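Local coordinates for protein neurotoxin (Clostridium botulinum, PDB 2QN0) that is a zinc-dependent protease, the light chain of botulinum neurotoxin type C1, and probably cleaves SNARE proteins of the nerve terminal, at residues Glu291-Asn305 and Tyr330-Arg344. Numbering follows the deposited sequence.
Sequences EKALDYYRSIAKRLN and YRFVVESSGEVTVNR
With chi1 at -68°, N305 has CG anti to its carbonyl carbon, which brings the amide alongside the backbone of V340; a bend at chi3 (-87°) turns the guanidinium of R344 toward the carboxylate of E291. V340 N donates to N305 OD1 (2.7 Å), nearly straight, and N305 ND2 donates to V340 O (3.1 Å), each on a lone pair in the carbonyl plane. These two bonds fix the rotation of the amide, and a water bridges N305 OD1 to G338 O. The segment 330-344 begins where a Schellman motif at R331 ends helix 319-330; it then forms an antiparallel beta hairpin, 333-334 with 340-341, turned by a type I turn from E335 to G338, and runs into helix 344-357, N-capped by N343. The hairpin links two helices of the zinc protease domain, and its second strand and the residues up to R344 run antiparallel to helix 283-304. Between the polar ends, F332 lies with A301 CB over one face and Y330 CB over the centre of the other, while I300 CG2 and L304 CD1 (3.8 Å from F332 CD2) meet its rim in plane. Y330 turns its edge to the face of Y297, a T-shaped pair with planes at 73° and CD1 of Y330 3.5 Å from CZ of Y297; Y330 OH bonds to G185 O and Y297 OH to Y239 O. V342 splits its methyls, CG1 to L294 CD1 (3.6 Å) and CG2 to R298 CA and A301 CB. R344 NH2 makes a salt bridge to E291 OE1 (2.9 Å) in the guanidinium plane, using the syn lone pair of OE1, with a weak second bond to E291 OE2, and a water accepts from both R344 NH2 and R298 NH2.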
loop_
_atom_site.group_PDB
_atom_site.type_symbol
_atom_site.label_atom_id
_atom_site.label_comp_id
_atom_site.label_asym_id
_atom_site.label_seq_id
_atom_site.Cartn_x
_atom_site.Cartn_y
_atom_site.Cartn_z
ATOM N N GLU A 291 16.731 2.703 -16.113
ATOM C CA GLU A 291 17.024 2.131 -17.427
ATOM C C GLU A 291 16.595 0.665 -17.466
ATOM O O GLU A 291 16.140 0.166 -18.496
ATOM C CB GLU A 291 18.523 2.240 -17.737
ATOM C CG GLU A 291 19.036 3.663 -17.937
ATOM C CD GLU A 291 18.443 4.344 -19.159
ATOM O OE1 GLU A 291 17.994 3.633 -20.082
ATOM O OE2 GLU A 291 18.439 5.593 -19.207
ATOM N N LYS A 292 16.747 -0.023 -16.339
ATOM C CA LYS A 292 16.360 -1.422 -16.244
ATOM C C LYS A 292 14.842 -1.508 -16.447
ATOM O O LYS A 292 14.344 -2.387 -17.150
ATOM C CB LYS A 292 16.748 -1.978 -14.872
ATOM C CG LYS A 292 16.604 -3.480 -14.728
ATOM C CD LYS A 292 17.038 -3.926 -13.336
ATOM C CE LYS A 292 16.957 -5.435 -13.170
ATOM N NZ LYS A 292 17.873 -6.152 -14.096
ATOM N N ALA A 293 14.116 -0.579 -15.834
ATOM C CA ALA A 293 12.660 -0.540 -15.963
ATOM C C ALA A 293 12.285 -0.276 -17.419
ATOM O O ALA A 293 11.368 -0.898 -17.955
ATOM C CB ALA A 293 12.078 0.549 -15.060
ATOM N N LEU A 294 12.992 0.647 -18.061
ATOM C CA LEU A 294 12.708 0.953 -19.460
ATOM C C LEU A 294 12.883 -0.294 -20.327
ATOM O O LEU A 294 12.077 -0.543 -21.228
ATOM C CB LEU A 294 13.620 2.080 -19.961
ATOM C CG LEU A 294 13.468 2.491 -21.432
ATOM C CD1 LEU A 294 12.020 2.865 -21.737
ATOM C CD2 LEU A 294 14.390 3.661 -21.719
ATOM N N ASP A 295 13.919 -1.084 -20.059
ATOM C CA ASP A 295 14.140 -2.301 -20.840
ATOM C C ASP A 295 13.013 -3.296 -20.618
ATOM O O ASP A 295 12.602 -3.993 -21.547
ATOM C CB ASP A 295 15.476 -2.963 -20.487
ATOM C CG ASP A 295 16.665 -2.225 -21.074
ATOM O OD1 ASP A 295 16.544 -1.705 -22.204
ATOM O OD2 ASP A 295 17.724 -2.180 -20.412
ATOM N N TYR A 296 12.515 -3.376 -19.387
ATOM C CA TYR A 296 11.410 -4.286 -19.104
ATOM C C TYR A 296 10.163 -3.793 -19.833
ATOM O O TYR A 296 9.346 -4.593 -20.290
ATOM C CB TYR A 296 11.143 -4.372 -17.595
ATOM C CG TYR A 296 12.096 -5.283 -16.850
ATOM C CD1 TYR A 296 12.243 -6.621 -17.216
ATOM C CD2 TYR A 296 12.824 -4.817 -15.756
ATOM C CE1 TYR A 296 13.093 -7.475 -16.506
ATOM C CE2 TYR A 296 13.674 -5.659 -15.040
ATOM C CZ TYR A 296 13.803 -6.984 -15.418
ATOM O OH TYR A 296 14.637 -7.817 -14.708
ATOM N N TYR A 297 10.017 -2.475 -19.943
ATOM C CA TYR A 297 8.868 -1.899 -20.639
ATOM C C TYR A 297 8.956 -2.200 -22.131
ATOM O O TYR A 297 7.943 -2.455 -22.780
ATOM C CB TYR A 297 8.798 -0.383 -20.412
ATOM C CG TYR A 297 8.029 0.027 -19.167
ATOM C CD1 TYR A 297 8.055 -0.761 -18.012
ATOM C CD2 TYR A 297 7.283 1.208 -19.144
ATOM C CE1 TYR A 297 7.348 -0.382 -16.861
ATOM C CE2 TYR A 297 6.579 1.598 -17.998
ATOM C CZ TYR A 297 6.617 0.798 -16.865
ATOM O OH TYR A 297 5.926 1.183 -15.737
ATOM N N ARG A 298 10.167 -2.167 -22.681
ATOM C CA ARG A 298 10.346 -2.461 -24.098
ATOM C C ARG A 298 9.953 -3.906 -24.360
ATOM O O ARG A 298 9.351 -4.218 -25.389
ATOM C CB ARG A 298 11.802 -2.229 -24.520
ATOM C CG ARG A 298 12.200 -0.764 -24.563
ATOM C CD ARG A 298 13.671 -0.601 -24.936
ATOM N NE ARG A 298 14.093 0.798 -24.901
ATOM C CZ ARG A 298 13.679 1.729 -25.756
ATOM N NH1 ARG A 298 12.828 1.419 -26.726
ATOM N NH2 ARG A 298 14.116 2.977 -25.637
ATOM N N SER A 299 10.293 -4.791 -23.428
ATOM C CA SER A 299 9.950 -6.198 -23.571
ATOM C C SER A 299 8.427 -6.367 -23.533
ATOM O O SER A 299 7.875 -7.225 -24.222
ATOM C CB SER A 299 10.603 -7.019 -22.457
ATOM O OG SER A 299 10.329 -8.400 -22.619
ATOM N N ILE A 300 7.755 -5.547 -22.727
ATOM C CA ILE A 300 6.293 -5.601 -22.629
ATOM C C ILE A 300 5.679 -5.141 -23.953
ATOM O O ILE A 300 4.731 -5.747 -24.450
ATOM C CB ILE A 300 5.762 -4.686 -21.489
ATOM C CG1 ILE A 300 6.167 -5.253 -20.126
ATOM C CG2 ILE A 300 4.244 -4.542 -21.591
ATOM C CD1 ILE A 300 5.616 -6.619 -19.840
ATOM N N ALA A 301 6.223 -4.068 -24.524
ATOM C CA ALA A 301 5.718 -3.555 -25.795
ATOM C C ALA A 301 5.814 -4.652 -26.855
ATOM O O ALA A 301 4.911 -4.817 -27.677
ATOM C CB ALA A 301 6.518 -2.329 -26.228
ATOM N N LYS A 302 6.911 -5.402 -26.823
ATOM C CA LYS A 302 7.121 -6.492 -27.769
ATOM C C LYS A 302 6.026 -7.541 -27.587
ATOM O O LYS A 302 5.478 -8.056 -28.563
ATOM C CB LYS A 302 8.493 -7.133 -27.546
ATOM C CG LYS A 302 8.741 -8.373 -28.386
ATOM C CD LYS A 302 10.098 -8.986 -28.080
ATOM C CE LYS A 302 10.330 -10.242 -28.905
ATOM N NZ LYS A 302 10.262 -9.958 -30.366
ATOM N N ARG A 303 5.711 -7.858 -26.334
ATOM C CA ARG A 303 4.669 -8.837 -26.051
ATOM C C ARG A 303 3.342 -8.350 -26.621
ATOM O O ARG A 303 2.616 -9.117 -27.251
ATOM C CB ARG A 303 4.530 -9.061 -24.538
ATOM C CG ARG A 303 5.597 -9.962 -23.922
ATOM C CD ARG A 303 5.457 -10.009 -22.402
ATOM N NE ARG A 303 6.438 -10.883 -21.760
ATOM C CZ ARG A 303 6.262 -12.182 -21.535
ATOM N NH1 ARG A 303 5.135 -12.782 -21.899
ATOM N NH2 ARG A 303 7.211 -12.883 -20.929
ATOM N N LEU A 304 3.034 -7.073 -26.412
ATOM C CA LEU A 304 1.779 -6.513 -26.902
ATOM C C LEU A 304 1.640 -6.602 -28.419
ATOM O O LEU A 304 0.530 -6.547 -28.951
ATOM C CB LEU A 304 1.627 -5.061 -26.443
ATOM C CG LEU A 304 1.418 -4.879 -24.931
ATOM C CD1 LEU A 304 1.351 -3.399 -24.595
ATOM C CD2 LEU A 304 0.132 -5.594 -24.494
ATOM N N ASN A 305 2.762 -6.741 -29.118
ATOM C CA ASN A 305 2.727 -6.861 -30.572
ATOM C C ASN A 305 2.673 -8.330 -30.977
ATOM O O ASN A 305 2.627 -8.645 -32.165
ATOM C CB ASN A 305 3.976 -6.238 -31.210
ATOM C CG ASN A 305 4.024 -4.734 -31.071
ATOM O OD1 ASN A 305 3.030 -4.042 -31.291
ATOM N ND2 ASN A 305 5.196 -4.215 -30.722
ATOM N N TYR A 330 0.931 1.879 -19.602
ATOM C CA TYR A 330 2.349 2.165 -19.788
ATOM C C TYR A 330 2.639 3.402 -20.631
ATOM O O TYR A 330 3.798 3.784 -20.804
ATOM C CB TYR A 330 3.026 0.944 -20.406
ATOM C CG TYR A 330 2.967 -0.294 -19.536
ATOM C CD1 TYR A 330 3.666 -0.357 -18.332
ATOM C CD2 TYR A 330 2.217 -1.407 -19.919
ATOM C CE1 TYR A 330 3.625 -1.494 -17.533
ATOM C CE2 TYR A 330 2.168 -2.553 -19.124
ATOM C CZ TYR A 330 2.877 -2.588 -17.932
ATOM O OH TYR A 330 2.849 -3.713 -17.136
ATOM N N ARG A 331 1.585 4.026 -21.148
ATOM C CA ARG A 331 1.712 5.222 -21.977
ATOM C C ARG A 331 2.564 4.967 -23.217
ATOM O O ARG A 331 3.387 5.798 -23.608
ATOM C CB ARG A 331 2.296 6.377 -21.157
ATOM C CG ARG A 331 1.431 6.738 -19.954
ATOM C CD ARG A 331 1.962 7.932 -19.190
ATOM N NE ARG A 331 1.177 8.174 -17.980
ATOM C CZ ARG A 331 1.429 9.143 -17.105
ATOM N NH1 ARG A 331 2.448 9.971 -17.301
ATOM N NH2 ARG A 331 0.666 9.280 -16.029
ATOM N N PHE A 332 2.358 3.808 -23.831
ATOM C CA PHE A 332 3.091 3.452 -25.036
ATOM C C PHE A 332 2.495 4.204 -26.214
ATOM O O PHE A 332 1.417 4.792 -26.111
ATOM C CB PHE A 332 3.009 1.947 -25.309
ATOM C CG PHE A 332 3.747 1.094 -24.309
ATOM C CD1 PHE A 332 4.896 1.563 -23.676
ATOM C CD2 PHE A 332 3.331 -0.210 -24.056
ATOM C CE1 PHE A 332 5.619 0.745 -22.811
ATOM C CE2 PHE A 332 4.048 -1.037 -23.192
ATOM C CZ PHE A 332 5.199 -0.554 -22.569
ATOM N N VAL A 333 3.207 4.184 -27.335
ATOM C CA VAL A 333 2.752 4.853 -28.546
ATOM C C VAL A 333 2.383 3.802 -29.582
ATOM O O VAL A 333 2.981 2.726 -29.630
ATOM C CB VAL A 333 3.855 5.765 -29.132
ATOM C CG1 VAL A 333 3.381 6.388 -30.441
ATOM C CG2 VAL A 333 4.215 6.846 -28.131
ATOM N N VAL A 334 1.385 4.111 -30.402
ATOM C CA VAL A 334 0.957 3.190 -31.442
ATOM C C VAL A 334 1.292 3.796 -32.796
ATOM O O VAL A 334 0.753 4.840 -33.167
ATOM C CB VAL A 334 -0.558 2.925 -31.373
ATOM C CG1 VAL A 334 -0.965 1.962 -32.478
ATOM C CG2 VAL A 334 -0.922 2.352 -30.010
ATOM N N GLU A 335 2.193 3.143 -33.520
ATOM C CA GLU A 335 2.606 3.608 -34.839
ATOM C C GLU A 335 1.444 3.485 -35.819
ATOM O O GLU A 335 0.501 2.727 -35.586
ATOM C CB GLU A 335 3.786 2.777 -35.346
ATOM C CG GLU A 335 5.022 2.805 -34.458
ATOM C CD GLU A 335 5.618 4.193 -34.324
ATOM O OE1 GLU A 335 5.835 4.851 -35.362
ATOM O OE2 GLU A 335 5.877 4.622 -33.180
ATOM N N SER A 336 1.515 4.234 -36.914
ATOM C CA SER A 336 0.470 4.193 -37.929
ATOM C C SER A 336 0.278 2.756 -38.397
ATOM O O SER A 336 -0.817 2.363 -38.802
ATOM C CB SER A 336 0.857 5.074 -39.117
ATOM O OG SER A 336 2.094 4.656 -39.669
ATOM N N SER A 337 1.354 1.977 -38.334
ATOM C CA SER A 337 1.324 0.579 -38.745
ATOM C C SER A 337 0.591 -0.288 -37.726
ATOM O O SER A 337 0.178 -1.406 -38.032
ATOM C CB SER A 337 2.750 0.055 -38.915
ATOM O OG SER A 337 3.461 0.124 -37.692
ATOM N N GLY A 338 0.439 0.231 -36.511
ATOM C CA GLY A 338 -0.238 -0.519 -35.470
ATOM C C GLY A 338 0.727 -1.121 -34.465
ATOM O O GLY A 338 0.309 -1.678 -33.448
ATOM N N GLU A 339 2.022 -1.015 -34.744
ATOM C CA GLU A 339 3.029 -1.555 -33.841
ATOM C C GLU A 339 3.133 -0.698 -32.584
ATOM O O GLU A 339 3.096 0.531 -32.652
ATOM C CB GLU A 339 4.395 -1.616 -34.526
ATOM C CG GLU A 339 5.490 -2.186 -33.636
ATOM C CD GLU A 339 6.840 -2.230 -34.319
ATOM O OE1 GLU A 339 7.303 -1.169 -34.787
ATOM O OE2 GLU A 339 7.441 -3.323 -34.382
ATOM N N VAL A 340 3.262 -1.357 -31.439
ATOM C CA VAL A 340 3.375 -0.665 -30.162
ATOM C C VAL A 340 4.841 -0.375 -29.857
ATOM O O VAL A 340 5.665 -1.287 -29.830
ATOM C CB VAL A 340 2.798 -1.520 -29.014
ATOM C CG1 VAL A 340 2.908 -0.763 -27.695
ATOM C CG2 VAL A 340 1.340 -1.868 -29.305
ATOM N N THR A 341 5.157 0.894 -29.622
ATOM C CA THR A 341 6.528 1.283 -29.311
ATOM C C THR A 341 6.604 2.102 -28.029
ATOM O O THR A 341 5.620 2.712 -27.603
ATOM C CB THR A 341 7.147 2.115 -30.450
ATOM O OG1 THR A 341 6.380 3.308 -30.643
ATOM C CG2 THR A 341 7.163 1.313 -31.747
ATOM N N VAL A 342 7.785 2.114 -27.421
ATOM C CA VAL A 342 8.007 2.865 -26.195
ATOM C C VAL A 342 8.608 4.229 -26.516
ATOM O O VAL A 342 9.622 4.325 -27.207
ATOM C CB VAL A 342 8.977 2.124 -25.247
ATOM C CG1 VAL A 342 9.116 2.896 -23.943
ATOM C CG2 VAL A 342 8.478 0.712 -24.981
ATOM N N ASN A 343 7.968 5.283 -26.026
ATOM C CA ASN A 343 8.453 6.641 -26.230
ATOM C C ASN A 343 9.230 6.996 -24.964
ATOM O O ASN A 343 8.655 7.049 -23.878
ATOM C CB ASN A 343 7.271 7.595 -26.423
ATOM C CG ASN A 343 7.702 9.045 -26.557
ATOM O OD1 ASN A 343 8.232 9.637 -25.617
ATOM N ND2 ASN A 343 7.473 9.624 -27.731
ATOM N N ARG A 344 10.536 7.222 -25.098
ATOM C CA ARG A 344 11.365 7.544 -23.939
ATOM C C ARG A 344 10.871 8.744 -23.142
ATOM O O ARG A 344 10.823 8.694 -21.913
ATOM C CB ARG A 344 12.822 7.774 -24.358
ATOM C CG ARG A 344 13.697 8.334 -23.239
ATOM C CD ARG A 344 15.163 8.379 -23.635
ATOM N NE ARG A 344 15.844 7.121 -23.343
ATOM C CZ ARG A 344 16.204 6.734 -22.123
ATOM N NH1 ARG A 344 15.951 7.509 -21.076
ATOM N NH2 ARG A 344 16.817 5.571 -21.946
HETATM O O HOH W 1 16.673 4.472 -24.312
HETATM O O HOH W 2 0.625 -4.232 -32.448
#